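Local atomic coordinates of PT26-6P (PDB entry 2WB7), a protein that is of unknown function but is encoded by a euryarchaeal mobile element and combines immunoglobulin-like domains with a helical domain. Residues F82-Y93 and I165-W176. Residues are numbered along the deposited sequence; the frame is centred on the assembly and turned at random.
Sequences FNKVHITEVTAY and IRVIVKGYQEAW
Thr91 and Ile168 exchange two backbone hydrogen bonds, one of the antiparallel pairs that join segments 82-93 and 165-176. Tyr93 and Arg166 form another. Between them, Ala92 and Val167 are a non-hydrogen-bonded pair. Thr88 and Glu89 both face Lys170 in a classic beta bulge. Thr88 N donates to Lys170 O at 2.7 Å, and Glu89 N bonds weakly to the same oxygen. The two strands are neighbours in an antiparallel sheet within the first immunoglobulin-like domain.

Apolar contacts dominate the face that carries Val90, Ala92, Val167 and Val169. Val90 CG1 meets Val167 CG1 at 3.7 Å, and Ile87 CG2 meets Val169 CG1 at 3.5 Å. Strand 66-75 packs against Val85, Ile87 and Ala92 there.

Aromatic contacts lie on the other face and at the strand end. The His86 and Tyr172 rings form an offset stack, with centroids 4.4 Å apart and planes at 17°. Tyr172 has CG between its backbone N and carbonyl carbon (chi1 64°), which brings the ring over His86. Phe82 CB sits over the five-membered ring of Trp176, a CH-pi contact 3.6 Å from the centroid.

The Glu174 carboxylate links His86 to Trp176. His86 NE2 donates in its ring plane to Glu174 OE1 at 2.7 Å, on the anti side of the carboxylate. Trp176 NE1 reaches Glu174 OE2 at 2.9 Å, from above the carboxylate plane. A leucine in place of His86 would probably leave Glu174 OE1 without this donor and Tyr172 without its stacking partner.

Gripped through both oxygens, the carboxylate is rotationally restrained. Its negative charge probably favours a protonated His86.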
loop_
_atom_site.group_PDB
_atom_site.type_symbol
_atom_site.label_atom_id
_atom_site.label_comp_id
_atom_site.label_asym_id
_atom_site.label_seq_id
_atom_site.Cartn_x
_atom_site.Cartn_y
_atom_site.Cartn_z
ATOM N N PHE A 82 -25.955 20.705 42.822
ATOM C CA PHE A 82 -24.933 21.746 42.745
ATOM C C PHE A 82 -23.560 21.141 42.916
ATOM O O PHE A 82 -22.545 21.834 42.805
ATOM C CB PHE A 82 -25.158 22.792 43.842
ATOM C CG PHE A 82 -26.607 23.082 44.104
ATOM C CD1 PHE A 82 -27.409 22.147 44.747
ATOM C CD2 PHE A 82 -27.171 24.282 43.695
ATOM C CE1 PHE A 82 -28.748 22.406 44.975
ATOM C CE2 PHE A 82 -28.507 24.547 43.921
ATOM C CZ PHE A 82 -29.299 23.607 44.560
ATOM N N ASN A 83 -23.538 19.845 43.210
ATOM C CA ASN A 83 -22.286 19.133 43.416
ATOM C C ASN A 83 -21.510 18.931 42.122
ATOM O O ASN A 83 -21.105 17.821 41.783
ATOM C CB ASN A 83 -22.545 17.805 44.121
ATOM C CG ASN A 83 -22.746 17.981 45.602
ATOM O OD1 ASN A 83 -23.021 17.028 46.315
ATOM N ND2 ASN A 83 -22.613 19.216 46.075
ATOM N N LYS A 84 -21.297 20.034 41.418
ATOM C CA LYS A 84 -20.696 20.008 40.095
ATOM C C LYS A 84 -19.263 19.478 40.066
ATOM O O LYS A 84 -18.445 19.775 40.942
ATOM C CB LYS A 84 -20.757 21.399 39.470
ATOM C CG LYS A 84 -22.167 21.812 39.099
ATOM C CD LYS A 84 -22.209 23.272 38.689
ATOM C CE LYS A 84 -23.590 23.669 38.187
ATOM N NZ LYS A 84 -23.618 25.091 37.715
ATOM N N VAL A 85 -18.984 18.683 39.034
ATOM C CA VAL A 85 -17.654 18.172 38.766
ATOM C C VAL A 85 -16.922 19.136 37.836
ATOM O O VAL A 85 -17.422 19.463 36.770
ATOM C CB VAL A 85 -17.735 16.796 38.103
ATOM C CG1 VAL A 85 -16.374 16.376 37.626
ATOM C CG2 VAL A 85 -18.298 15.781 39.079
ATOM N N HIS A 86 -15.756 19.614 38.262
ATOM C CA HIS A 86 -14.920 20.492 37.433
ATOM C C HIS A 86 -13.762 19.697 36.851
ATOM O O HIS A 86 -13.102 18.946 37.577
ATOM C CB HIS A 86 -14.333 21.630 38.268
ATOM C CG HIS A 86 -15.340 22.627 38.737
ATOM N ND1 HIS A 86 -15.381 23.919 38.259
ATOM C CD2 HIS A 86 -16.333 22.532 39.653
ATOM C CE1 HIS A 86 -16.364 24.573 38.850
ATOM N NE2 HIS A 86 -16.954 23.756 39.703
ATOM N N ILE A 87 -13.496 19.856 35.556
ATOM C CA ILE A 87 -12.338 19.184 34.966
ATOM C C ILE A 87 -11.251 20.211 34.692
ATOM O O ILE A 87 -11.458 21.158 33.930
ATOM C CB ILE A 87 -12.712 18.413 33.697
ATOM C CG1 ILE A 87 -13.969 17.594 33.944
ATOM C CG2 ILE A 87 -11.597 17.482 33.307
ATOM C CD1 ILE A 87 -14.418 16.840 32.726
ATOM N N THR A 88 -10.101 20.045 35.335
ATOM C CA THR A 88 -9.065 21.075 35.267
ATOM C C THR A 88 -8.026 20.787 34.206
ATOM O O THR A 88 -7.380 21.708 33.677
ATOM C CB THR A 88 -8.331 21.226 36.592
ATOM O OG1 THR A 88 -9.278 21.151 37.661
ATOM C CG2 THR A 88 -7.618 22.578 36.638
ATOM N N GLU A 89 -7.863 19.506 33.902
ATOM C CA GLU A 89 -6.851 19.107 32.955
ATOM C C GLU A 89 -7.016 17.659 32.563
ATOM O O GLU A 89 -6.986 16.774 33.410
ATOM C CB GLU A 89 -5.466 19.308 33.566
ATOM C CG GLU A 89 -4.343 18.782 32.707
ATOM C CD GLU A 89 -3.115 18.420 33.519
ATOM O OE1 GLU A 89 -3.127 17.342 34.156
ATOM O OE2 GLU A 89 -2.138 19.208 33.511
ATOM N N VAL A 90 -7.199 17.421 31.269
ATOM C CA VAL A 90 -7.135 16.068 30.742
ATOM C C VAL A 90 -5.875 15.922 29.900
ATOM O O VAL A 90 -5.487 16.823 29.145
ATOM C CB VAL A 90 -8.373 15.697 29.915
ATOM C CG1 VAL A 90 -8.260 14.258 29.402
ATOM C CG2 VAL A 90 -9.637 15.883 30.742
ATOM N N THR A 91 -5.231 14.778 30.059
ATOM C CA THR A 91 -3.975 14.502 29.406
ATOM C C THR A 91 -4.017 13.106 28.810
ATOM O O THR A 91 -4.306 12.137 29.510
ATOM C CB THR A 91 -2.818 14.594 30.417
ATOM O OG1 THR A 91 -2.520 15.968 30.669
ATOM C CG2 THR A 91 -1.575 13.892 29.901
ATOM N N ALA A 92 -3.743 13.005 27.513
ATOM C CA ALA A 92 -3.615 11.697 26.877
ATOM C C ALA A 92 -2.302 11.546 26.094
ATOM O O ALA A 92 -1.732 12.519 25.580
ATOM C CB ALA A 92 -4.820 11.404 25.992
ATOM N N TYR A 93 -1.828 10.311 26.020
ATOM C CA TYR A 93 -0.601 10.011 25.311
ATOM C C TYR A 93 -0.473 8.519 25.037
ATOM O O TYR A 93 -1.230 7.697 25.578
ATOM C CB TYR A 93 0.615 10.510 26.093
ATOM C CG TYR A 93 0.683 9.999 27.512
ATOM C CD1 TYR A 93 0.320 10.812 28.582
ATOM C CD2 TYR A 93 1.105 8.706 27.783
ATOM C CE1 TYR A 93 0.377 10.343 29.882
ATOM C CE2 TYR A 93 1.166 8.231 29.070
ATOM C CZ TYR A 93 0.807 9.048 30.116
ATOM O OH TYR A 93 0.875 8.560 31.402
ATOM N N ILE A 165 -2.608 3.377 24.911
ATOM C CA ILE A 165 -2.988 4.746 25.210
ATOM C C ILE A 165 -3.454 4.885 26.661
ATOM O O ILE A 165 -4.177 4.040 27.188
ATOM C CB ILE A 165 -4.106 5.242 24.279
ATOM C CG1 ILE A 165 -3.687 5.081 22.822
ATOM C CG2 ILE A 165 -4.436 6.701 24.566
ATOM C CD1 ILE A 165 -4.766 5.486 21.846
ATOM N N ARG A 166 -3.033 5.951 27.317
ATOM C CA ARG A 166 -3.587 6.223 28.627
ATOM C C ARG A 166 -4.020 7.682 28.806
ATOM O O ARG A 166 -3.454 8.612 28.204
ATOM C CB ARG A 166 -2.660 5.727 29.748
ATOM C CG ARG A 166 -1.490 6.632 30.110
ATOM C CD ARG A 166 -0.952 6.251 31.509
ATOM N NE ARG A 166 -0.625 4.822 31.660
ATOM C CZ ARG A 166 0.556 4.357 32.082
ATOM N NH1 ARG A 166 1.534 5.199 32.397
ATOM N NH2 ARG A 166 0.764 3.051 32.195
ATOM N N VAL A 167 -5.060 7.854 29.619
ATOM C CA VAL A 167 -5.687 9.147 29.839
ATOM C C VAL A 167 -5.692 9.503 31.323
ATOM O O VAL A 167 -5.882 8.641 32.188
ATOM C CB VAL A 167 -7.137 9.145 29.333
ATOM C CG1 VAL A 167 -7.726 10.555 29.384
ATOM C CG2 VAL A 167 -7.203 8.578 27.918
ATOM N N ILE A 168 -5.483 10.778 31.620
ATOM C CA ILE A 168 -5.490 11.228 33.000
ATOM C C ILE A 168 -6.389 12.438 33.149
ATOM O O ILE A 168 -6.183 13.463 32.500
ATOM C CB ILE A 168 -4.074 11.536 33.496
ATOM C CG1 ILE A 168 -3.239 10.254 33.453
ATOM C CG2 ILE A 168 -4.115 12.121 34.905
ATOM C CD1 ILE A 168 -1.847 10.376 34.077
ATOM N N VAL A 169 -7.408 12.295 33.992
ATOM C CA VAL A 169 -8.340 13.378 34.247
ATOM C C VAL A 169 -8.141 13.911 35.660
ATOM O O VAL A 169 -8.055 13.145 36.630
ATOM C CB VAL A 169 -9.816 12.946 34.052
ATOM C CG1 VAL A 169 -10.742 14.175 34.020
ATOM C CG2 VAL A 169 -9.961 12.098 32.793
ATOM N N LYS A 170 -8.086 15.231 35.762
ATOM C CA LYS A 170 -7.886 15.885 37.034
ATOM C C LYS A 170 -8.884 17.017 37.205
ATOM O O LYS A 170 -9.320 17.640 36.228
ATOM C CB LYS A 170 -6.462 16.421 37.125
ATOM C CG LYS A 170 -5.410 15.334 37.126
ATOM C CD LYS A 170 -4.019 15.918 37.330
ATOM C CE LYS A 170 -2.970 14.817 37.296
ATOM N NZ LYS A 170 -1.584 15.363 37.440
ATOM N N GLY A 171 -9.240 17.275 38.459
ATOM C CA GLY A 171 -10.163 18.341 38.804
ATOM C C GLY A 171 -10.763 18.071 40.165
ATOM O O GLY A 171 -10.246 17.238 40.921
ATOM N N TYR A 172 -11.863 18.751 40.478
ATOM C CA TYR A 172 -12.482 18.611 41.791
ATOM C C TYR A 172 -14.001 18.639 41.764
ATOM O O TYR A 172 -14.607 19.315 40.928
ATOM C CB TYR A 172 -12.002 19.731 42.695
ATOM C CG TYR A 172 -12.440 21.099 42.224
ATOM C CD1 TYR A 172 -13.695 21.598 42.546
ATOM C CD2 TYR A 172 -11.596 21.890 41.462
ATOM C CE1 TYR A 172 -14.093 22.846 42.127
ATOM C CE2 TYR A 172 -11.986 23.141 41.039
ATOM C CZ TYR A 172 -13.232 23.619 41.375
ATOM O OH TYR A 172 -13.629 24.870 40.949
ATOM N N GLN A 173 -14.615 17.919 42.701
ATOM C CA GLN A 173 -16.061 17.972 42.862
ATOM C C GLN A 173 -16.472 18.913 43.987
ATOM O O GLN A 173 -15.856 18.928 45.060
ATOM C CB GLN A 173 -16.652 16.591 43.116
ATOM C CG GLN A 173 -18.156 16.585 42.987
ATOM C CD GLN A 173 -18.728 15.194 43.012
ATOM O OE1 GLN A 173 -18.016 14.226 43.288
ATOM N NE2 GLN A 173 -20.030 15.077 42.732
ATOM N N GLU A 174 -17.520 19.695 43.735
ATOM C CA GLU A 174 -18.086 20.558 44.753
ATOM C C GLU A 174 -18.957 19.749 45.711
ATOM O O GLU A 174 -19.705 18.858 45.287
ATOM C CB GLU A 174 -18.918 21.655 44.114
ATOM C CG GLU A 174 -18.121 22.648 43.280
ATOM C CD GLU A 174 -18.999 23.762 42.711
ATOM O OE1 GLU A 174 -18.978 23.979 41.479
ATOM O OE2 GLU A 174 -19.723 24.415 43.494
ATOM N N ALA A 175 -18.842 20.059 47.003
ATOM C CA ALA A 175 -19.702 19.480 48.031
ATOM C C ALA A 175 -20.580 20.589 48.606
ATOM O O ALA A 175 -20.069 21.620 49.030
ATOM C CB ALA A 175 -18.852 18.846 49.126
ATOM N N TRP A 176 -21.893 20.384 48.607
ATOM C CA TRP A 176 -22.832 21.374 49.135
ATOM C C TRP A 176 -23.678 20.772 50.259
ATOM O O TRP A 176 -24.109 19.624 50.156
ATOM C CB TRP A 176 -23.742 21.903 48.016
ATOM C CG TRP A 176 -23.048 22.807 47.022
ATOM C CD1 TRP A 176 -22.034 22.462 46.175
ATOM C CD2 TRP A 176 -23.324 24.201 46.769
ATOM N NE1 TRP A 176 -21.660 23.549 45.412
ATOM C CE2 TRP A 176 -22.435 24.627 45.754
ATOM C CE3 TRP A 176 -24.230 25.128 47.302
ATOM C CZ2 TRP A 176 -22.423 25.941 45.269
ATOM C CZ3 TRP A 176 -24.216 26.436 46.814
ATOM C CH2 TRP A 176 -23.318 26.826 45.808
#